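Local coordinates for thiamin pyrophosphokinase family protein (Enterococcus faecalis, PDB 3MEL) that probably catalyses the transfer of diphosphate from ATP to thiamine, and here binds thiamine diphosphate together with magnesium, at residues T67-P72 / T80-Q85; Y23-G28 / L88-Q93; E165-R170 / T185-N190. All coordinates share one frame; numbering follows the deposited sequence.

Interaction 1: T67-P72 / T80-Q85. With TPP (thiamine diphosphate), chain E.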
# COMPACT_ATOMS: atom_id res chain seq x y z
N THR A 67 -5.36 28.22 -12.80
CA THR A 67 -4.90 27.45 -13.96
C THR A 67 -5.68 26.15 -14.03
O THR A 67 -5.72 25.38 -13.06
CB THR A 67 -3.42 27.09 -13.91
OG1 THR A 67 -2.66 28.27 -13.69
CG2 THR A 67 -2.98 26.50 -15.23
N LEU A 68 -6.29 25.91 -15.18
CA LEU A 68 -7.02 24.67 -15.42
C LEU A 68 -6.23 23.78 -16.37
O LEU A 68 -5.92 24.17 -17.50
CB LEU A 68 -8.39 24.97 -16.02
CG LEU A 68 -9.31 23.79 -16.29
CD1 LEU A 68 -9.57 23.03 -15.00
CD2 LEU A 68 -10.60 24.26 -16.92
N ILE A 69 -5.89 22.58 -15.91
CA ILE A 69 -5.43 21.54 -16.83
C ILE A 69 -6.43 20.40 -16.92
O ILE A 69 -6.48 19.52 -16.07
CB ILE A 69 -4.05 21.03 -16.45
CG1 ILE A 69 -3.04 22.17 -16.55
CG2 ILE A 69 -3.66 19.90 -17.36
CD1 ILE A 69 -1.64 21.76 -16.34
N GLN A 70 -7.28 20.46 -17.93
CA GLN A 70 -8.24 19.39 -18.20
C GLN A 70 -7.66 18.42 -19.22
O GLN A 70 -7.29 18.81 -20.33
CB GLN A 70 -9.55 20.01 -18.69
CG GLN A 70 -10.55 19.05 -19.30
CD GLN A 70 -11.34 19.72 -20.41
OE1 GLN A 70 -11.07 19.51 -21.60
NE2 GLN A 70 -12.30 20.58 -20.04
N ALA A 71 -7.56 17.15 -18.85
CA ALA A 71 -6.92 16.15 -19.70
C ALA A 71 -7.91 15.03 -20.05
O ALA A 71 -8.93 14.89 -19.39
CB ALA A 71 -5.70 15.57 -18.99
N PRO A 72 -7.60 14.25 -21.10
CA PRO A 72 -8.47 13.18 -21.64
C PRO A 72 -8.69 12.07 -20.62
O PRO A 72 -7.73 11.67 -19.98
CB PRO A 72 -7.65 12.62 -22.81
CG PRO A 72 -6.68 13.69 -23.16
CD PRO A 72 -6.37 14.40 -21.89
N THR A 80 -3.13 12.08 -10.89
CA THR A 80 -2.07 12.41 -9.94
C THR A 80 -0.68 12.40 -10.58
O THR A 80 0.14 13.23 -10.27
CB THR A 80 -2.11 11.48 -8.70
OG1 THR A 80 -3.30 11.74 -7.95
CG2 THR A 80 -0.92 11.72 -7.81
N GLN A 81 -0.39 11.48 -11.49
CA GLN A 81 0.89 11.55 -12.19
C GLN A 81 1.00 12.86 -12.96
O GLN A 81 2.03 13.53 -12.94
CB GLN A 81 1.10 10.37 -13.12
CG GLN A 81 1.57 9.11 -12.43
CD GLN A 81 1.48 7.88 -13.32
OE1 GLN A 81 0.47 7.64 -13.98
NE2 GLN A 81 2.56 7.10 -13.35
N LEU A 82 -0.09 13.21 -13.64
CA LEU A 82 -0.13 14.41 -14.45
C LEU A 82 0.06 15.68 -13.63
O LEU A 82 0.94 16.51 -13.93
CB LEU A 82 -1.45 14.48 -15.21
CG LEU A 82 -1.51 15.68 -16.15
CD1 LEU A 82 -0.29 15.69 -17.07
CD2 LEU A 82 -2.80 15.69 -16.93
N ALA A 83 -0.76 15.83 -12.58
CA ALA A 83 -0.70 16.97 -11.68
C ALA A 83 0.69 17.14 -11.08
O ALA A 83 1.18 18.24 -11.00
CB ALA A 83 -1.74 16.86 -10.60
N LEU A 84 1.33 16.05 -10.67
CA LEU A 84 2.67 16.16 -10.11
C LEU A 84 3.67 16.75 -11.09
O LEU A 84 4.42 17.65 -10.74
CB LEU A 84 3.18 14.83 -9.56
CG LEU A 84 4.61 14.78 -8.98
CD1 LEU A 84 4.87 15.76 -7.79
CD2 LEU A 84 4.94 13.34 -8.59
N GLN A 85 3.69 16.25 -12.32
CA GLN A 85 4.60 16.77 -13.34
C GLN A 85 4.33 18.25 -13.66
O GLN A 85 5.27 19.04 -13.78
CB GLN A 85 4.53 15.91 -14.61
CG GLN A 85 5.72 16.11 -15.57
CD GLN A 85 5.85 15.00 -16.58
OE1 GLN A 85 5.05 14.06 -16.58
NE2 GLN A 85 6.85 15.10 -17.46
N1' TPP E . -2.71 -0.81 -18.28
C2' TPP E . -2.14 -0.54 -19.62
CM2 TPP E . -0.82 -1.30 -19.85
N3' TPP E . -2.14 0.89 -19.95
C4' TPP E . -3.39 1.64 -19.71
N4' TPP E . -3.20 3.06 -20.04
C5' TPP E . -3.82 1.43 -18.21
C6' TPP E . -3.95 -0.08 -18.00
C7' TPP E . -5.13 2.20 -17.88
N3 TPP E . -4.91 3.68 -17.80
C2 TPP E . -3.59 4.12 -17.31
S1 TPP E . -3.88 5.09 -15.80
C5 TPP E . -5.70 5.18 -15.96
C4 TPP E . -6.06 4.54 -17.31
CM4 TPP E . -7.39 3.80 -17.24
C6 TPP E . -6.36 6.53 -15.64
C7 TPP E . -6.90 6.59 -14.20
O7 TPP E . -6.68 7.90 -13.71
PA TPP E . -7.38 8.56 -12.44
O1A TPP E . -7.74 7.22 -11.68
O2A TPP E . -8.33 9.66 -12.60
O3A TPP E . -6.45 9.33 -11.40
PB TPP E . -6.40 9.48 -9.83
O1B TPP E . -4.96 10.03 -9.49
O2B TPP E . -7.18 10.83 -9.56
O3B TPP E . -7.04 8.44 -9.01
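Leu82 reaches from helix 79-90 to the segment 67-72 and meets it through a single methyl group, a small contact between a helix and the edge strand of the sheet it covers. Its CD2 lies 3.6 Å from Ala71 CB and, more loosely, 4.3 Å from Ile69 CG2, so one leucine branch serves two residues of the strand side. Leu82 CB already points to 67-72, and with CG anti to the backbone N (chi1 -176°) the branch carries on so that CD2 does the touching. Ile69 and Ala71 direct their side chains to the helix, while Gln70 between them turns away, the alternation expected of an extended chain. The contact is small and wholly apolar.

The same helix turn does polar work with another residue. Thr80 OG1 sits beside its own backbone N and anti to the carbonyl carbon (chi1 -67°), which lets hydroxyl and amide converge on one oxygen of the ligand. Thr80 OG1 donates to O1B of thiamine diphosphate over 2.8 Å, and Thr80 N donates to the same O1B over 3.1 Å. Asp79 N adds a further bond to the ligand. The terminal phosphate therefore lies at the amino end of the helix, where the first amides of the helix and its dipole would be expected to stabilise its charge.

Strand 68-70 forms one edge of the large sheet, hydrogen-bonded through Ile69 to Ala46 and Gly48 next to it. Leu82 also touches Val47 of strand 45-48, and helix 119-122 packs against the helix through Leu84 and Gln85.

Interaction 2: Y23-G28 / L88-Q93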
# COMPACT_ATOMS: atom_id res chain seq x y z
N TYR A 23 2.34 26.26 2.70
CA TYR A 23 2.30 26.03 1.25
C TYR A 23 2.22 27.33 0.44
O TYR A 23 1.56 28.28 0.84
CB TYR A 23 1.15 25.09 0.90
CG TYR A 23 1.20 23.83 1.70
CD1 TYR A 23 2.25 22.93 1.54
CD2 TYR A 23 0.22 23.54 2.64
CE1 TYR A 23 2.32 21.77 2.30
CE2 TYR A 23 0.28 22.39 3.40
CZ TYR A 23 1.33 21.50 3.23
OH TYR A 23 1.37 20.37 3.99
N ASP A 24 2.94 27.35 -0.67
CA ASP A 24 3.03 28.51 -1.55
C ASP A 24 2.21 28.32 -2.83
O ASP A 24 2.23 29.18 -3.70
CB ASP A 24 4.48 28.74 -1.97
CG ASP A 24 5.40 28.91 -0.81
OD1 ASP A 24 5.14 29.80 0.04
OD2 ASP A 24 6.40 28.17 -0.73
N TYR A 25 1.49 27.20 -2.93
CA TYR A 25 0.80 26.84 -4.15
C TYR A 25 -0.10 25.66 -3.84
O TYR A 25 0.35 24.67 -3.28
CB TYR A 25 1.83 26.46 -5.22
CG TYR A 25 1.32 26.43 -6.64
CD1 TYR A 25 0.89 27.60 -7.27
CD2 TYR A 25 1.27 25.23 -7.38
CE1 TYR A 25 0.42 27.58 -8.58
CE2 TYR A 25 0.82 25.21 -8.69
CZ TYR A 25 0.39 26.39 -9.28
OH TYR A 25 -0.07 26.39 -10.57
N PHE A 26 -1.38 25.76 -4.20
CA PHE A 26 -2.33 24.70 -3.91
C PHE A 26 -2.86 24.07 -5.19
O PHE A 26 -3.33 24.76 -6.09
CB PHE A 26 -3.48 25.21 -3.06
CG PHE A 26 -3.08 25.64 -1.67
CD1 PHE A 26 -3.60 25.01 -0.56
CD2 PHE A 26 -2.18 26.68 -1.48
CE1 PHE A 26 -3.24 25.41 0.72
CE2 PHE A 26 -1.81 27.08 -0.21
CZ PHE A 26 -2.34 26.43 0.89
N VAL A 27 -2.78 22.74 -5.25
CA VAL A 27 -3.10 21.97 -6.46
C VAL A 27 -4.24 20.99 -6.19
O VAL A 27 -4.14 20.15 -5.32
CB VAL A 27 -1.88 21.20 -6.96
CG1 VAL A 27 -2.18 20.52 -8.29
CG2 VAL A 27 -0.71 22.12 -7.11
N GLY A 28 -5.32 21.12 -6.95
CA GLY A 28 -6.44 20.21 -6.84
C GLY A 28 -6.29 19.14 -7.90
O GLY A 28 -5.83 19.40 -9.01
N LEU A 88 5.55 20.32 -10.64
CA LEU A 88 7.00 20.42 -10.64
C LEU A 88 7.48 21.26 -11.81
O LEU A 88 8.58 21.83 -11.76
CB LEU A 88 7.67 19.06 -10.67
CG LEU A 88 7.93 18.33 -9.36
CD1 LEU A 88 8.26 16.90 -9.69
CD2 LEU A 88 9.06 18.94 -8.58
N GLN A 89 6.69 21.35 -12.87
CA GLN A 89 7.10 22.17 -14.00
C GLN A 89 7.16 23.62 -13.57
O GLN A 89 8.00 24.38 -14.04
CB GLN A 89 6.16 22.04 -15.19
CG GLN A 89 6.60 22.94 -16.33
CD GLN A 89 5.56 23.10 -17.44
OE1 GLN A 89 5.36 22.18 -18.24
NE2 GLN A 89 4.90 24.26 -17.49
N ARG A 90 6.26 23.98 -12.65
CA ARG A 90 6.05 25.35 -12.23
C ARG A 90 6.86 25.67 -10.99
O ARG A 90 7.11 26.84 -10.71
CB ARG A 90 4.57 25.58 -11.91
CG ARG A 90 3.73 26.06 -13.08
CD ARG A 90 2.26 25.70 -12.90
NE ARG A 90 1.53 25.79 -14.16
CZ ARG A 90 1.52 24.84 -15.10
NH1 ARG A 90 2.18 23.70 -14.93
NH2 ARG A 90 0.84 25.03 -16.22
N PHE A 91 7.25 24.63 -10.24
CA PHE A 91 8.00 24.78 -8.98
C PHE A 91 9.06 23.71 -8.85
O PHE A 91 9.00 22.88 -7.96
CB PHE A 91 7.05 24.69 -7.79
CG PHE A 91 6.06 25.82 -7.70
CD1 PHE A 91 6.22 26.83 -6.77
CD2 PHE A 91 4.98 25.87 -8.57
CE1 PHE A 91 5.31 27.88 -6.70
CE2 PHE A 91 4.07 26.90 -8.50
CZ PHE A 91 4.23 27.90 -7.56
N PRO A 92 10.06 23.73 -9.73
CA PRO A 92 10.87 22.51 -9.86
C PRO A 92 11.69 22.15 -8.61
O PRO A 92 12.32 21.09 -8.58
CB PRO A 92 11.80 22.83 -11.04
CG PRO A 92 11.34 24.14 -11.61
CD PRO A 92 10.59 24.84 -10.54
N GLN A 93 11.71 23.00 -7.60
CA GLN A 93 12.56 22.71 -6.45
C GLN A 93 11.76 22.58 -5.19
O GLN A 93 12.30 22.36 -4.12
CB GLN A 93 13.62 23.79 -6.27
CG GLN A 93 14.56 23.98 -7.44
CD GLN A 93 15.64 24.98 -7.09
OE1 GLN A 93 15.41 26.19 -7.06
NE2 GLN A 93 16.83 24.46 -6.77
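Tyr25 and Phe91 meet as two tilted rings, a useful reminder that aromatic pairs need not be either stacked or edge-to-face. Their planes stand at 36° and their centroids are 4.3 Å apart. Phe91 CE2 lies over the centre of one face of the tyrosine ring, 3.2 Å above its plane. In return, Tyr25 CB comes over the face of the Phe91 ring, 4.1 Å from its centroid, in a CH-pi contact. Tyr25 CB points toward the helix end, and CG anti to the backbone N (chi1 -164°) turns the ring so that one face lies against Phe91.

The place is the carboxyl end of helix 79-90, where Phe91 is the first residue to abandon helical geometry. This helix belongs to a beta-alpha-beta crossover from strand 68-70 to strand 95-99, which passes over the strands lying between them in the parallel part of the sheet. Strand 26-29 is one of these, and Tyr25 stands just before it.

Arg90 completes the contact with its aliphatic portion. Its chain, extended from CG to NE, crosses the end of the tyrosine, bringing CD to 3.4 Å from Tyr25 OH; the guanidinium and ring planes differ by 16°. The charge is met within the helix, where Arg90 NH1 forms a salt bridge with Glu86 OE1. Tyr25 also packs on Val4 and Leu45, and Phe91 on Met96.

Interaction 3: E165-R170 / T185-N190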
# COMPACT_ATOMS: atom_id res chain seq x y z
N GLU A 165 21.30 -2.55 -0.30
CA GLU A 165 22.61 -3.04 0.11
C GLU A 165 23.24 -2.21 1.23
O GLU A 165 23.16 -0.98 1.23
CB GLU A 165 23.56 -3.09 -1.08
CG GLU A 165 23.46 -4.36 -1.89
CD GLU A 165 24.42 -4.35 -3.07
OE1 GLU A 165 25.11 -3.31 -3.26
OE2 GLU A 165 24.48 -5.36 -3.81
N ASN A 166 23.88 -2.91 2.18
CA ASN A 166 24.62 -2.28 3.28
C ASN A 166 23.73 -1.29 4.01
O ASN A 166 24.01 -0.10 4.03
CB ASN A 166 25.90 -1.61 2.76
CG ASN A 166 26.83 -1.16 3.87
OD1 ASN A 166 26.94 -1.81 4.92
ND2 ASN A 166 27.52 -0.05 3.65
N LEU A 167 22.65 -1.79 4.59
CA LEU A 167 21.71 -0.92 5.29
C LEU A 167 22.03 -0.83 6.77
O LEU A 167 21.75 -1.77 7.53
CB LEU A 167 20.26 -1.38 5.08
CG LEU A 167 19.21 -0.62 5.90
CD1 LEU A 167 19.35 0.86 5.69
CD2 LEU A 167 17.82 -1.08 5.56
N THR A 168 22.62 0.29 7.19
CA THR A 168 22.93 0.54 8.59
C THR A 168 21.93 1.55 9.09
O THR A 168 21.54 2.46 8.37
CB THR A 168 24.35 1.10 8.79
OG1 THR A 168 25.32 0.21 8.20
CG2 THR A 168 24.66 1.25 10.26
N LEU A 169 21.52 1.43 10.34
CA LEU A 169 20.39 2.19 10.82
C LEU A 169 20.48 2.34 12.34
O LEU A 169 20.40 1.37 13.07
CB LEU A 169 19.12 1.46 10.33
CG LEU A 169 17.72 1.38 10.93
CD1 LEU A 169 16.90 0.42 10.09
CD2 LEU A 169 17.74 0.89 12.36
N ARG A 170 20.70 3.57 12.81
CA ARG A 170 20.92 3.84 14.23
C ARG A 170 19.87 4.75 14.88
O ARG A 170 18.90 5.17 14.25
CB ARG A 170 22.31 4.45 14.47
CG ARG A 170 23.48 3.52 14.20
CD ARG A 170 23.63 2.44 15.27
NE ARG A 170 24.68 1.48 14.91
CZ ARG A 170 24.44 0.28 14.38
NH1 ARG A 170 23.20 -0.13 14.18
NH2 ARG A 170 25.46 -0.52 14.07
N THR A 185 11.52 -5.44 1.37
CA THR A 185 11.32 -5.80 2.77
C THR A 185 10.88 -4.59 3.57
O THR A 185 11.48 -3.52 3.46
CB THR A 185 12.62 -6.34 3.42
OG1 THR A 185 13.08 -7.49 2.69
CG2 THR A 185 12.37 -6.70 4.86
N SER A 186 9.84 -4.76 4.37
CA SER A 186 9.28 -3.64 5.13
C SER A 186 9.62 -3.78 6.59
O SER A 186 8.92 -4.48 7.33
CB SER A 186 7.76 -3.58 4.96
OG SER A 186 7.21 -2.47 5.65
N TYR A 187 10.70 -3.13 7.02
CA TYR A 187 11.04 -3.06 8.43
C TYR A 187 10.17 -2.01 9.12
O TYR A 187 10.53 -0.83 9.21
CB TYR A 187 12.51 -2.75 8.63
CG TYR A 187 13.46 -3.68 7.93
CD1 TYR A 187 13.90 -4.85 8.55
CD2 TYR A 187 13.96 -3.36 6.68
CE1 TYR A 187 14.79 -5.70 7.93
CE2 TYR A 187 14.86 -4.18 6.05
CZ TYR A 187 15.27 -5.35 6.67
OH TYR A 187 16.17 -6.18 6.02
N ALA A 188 9.03 -2.47 9.61
CA ALA A 188 7.98 -1.62 10.11
C ALA A 188 7.93 -1.70 11.62
O ALA A 188 8.58 -2.54 12.22
CB ALA A 188 6.67 -2.06 9.52
N SER A 189 7.16 -0.80 12.23
CA SER A 189 6.95 -0.77 13.68
C SER A 189 8.22 -0.51 14.50
O SER A 189 8.28 -0.79 15.68
CB SER A 189 6.24 -2.04 14.16
OG SER A 189 5.10 -2.30 13.34
N ASN A 190 9.23 0.05 13.85
CA ASN A 190 10.36 0.60 14.58
C ASN A 190 9.92 1.86 15.34
O ASN A 190 8.86 2.41 15.06
CB ASN A 190 11.50 0.90 13.61
CG ASN A 190 12.83 0.92 14.30
OD1 ASN A 190 12.90 1.04 15.51
ND2 ASN A 190 13.90 0.80 13.52
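Leu167 and Leu169, two residues apart on one strand, both face the segment 185-190, and each finds a different kind of partner there. Leu167 CD2 approaches the ring of Tyr187 obliquely, 4.3 Å from CE2. Leu169 CD2 comes to 4.0 Å from Asn190 ND2, a leucine methyl beside an amide, the two side chains running past each other in opposite directions. In Asn190 CG is anti to the backbone N (chi1 -156°), which continues the line of CB and puts ND2 beside the leucine methyl.

The next shell explains how a buried amide can stand beside a leucine. Asn190 ND2 is hydrogen-bonded to Tyr174 O, and a weak bond joins Asn190 OD1 to Lys173 N, so both ends of the amide are engaged by the chain between the two segments. The Tyr187 ring is backed on one face by Thr185 CG2, 3.6 Å above its plane toward the rim. Leu176 and Cys160 touch both Leu167 and Tyr187 and extend the apolar cluster. On the other strand, Asn166 and Leu167 together face Gln179 in a G1 beta bulge, just where the chain turns a corner.

The contact spans two layers in what is probably the beta-sandwich of the vitamin B1 binding domain. Strand 167-170 is an edge of the three-stranded antiparallel sheet, beside strand 196-200, whereas strand 185-190 borders the large mixed sheet next to strand 155-160, with Ser186 and Ser189 hydrogen-bonded to Asp107 of the second subunit.

How the interactions relate
Interactions 1 and 2 use opposite ends of helix 79-90 and are nested along the chain, 23-28 / 88-93 enclosing 67-72 / 80-85. Their centres are 12 Å apart, and they touch where Ile69 CD1 lies 4.1 Å from Arg90 NH2. Interaction 1 lies at the ligand end: the side chain of Ala71 is about 5 Å from that of Asp49, which binds magnesium, whereas interaction 2 is remote from the known sites. Interaction 3 belongs to the other family region, its centre about 35 Å from that of interaction 1. The large sheet links all three, and interaction 3 is also reached by the part of the second subunit next to its His108, a ligand-binding residue.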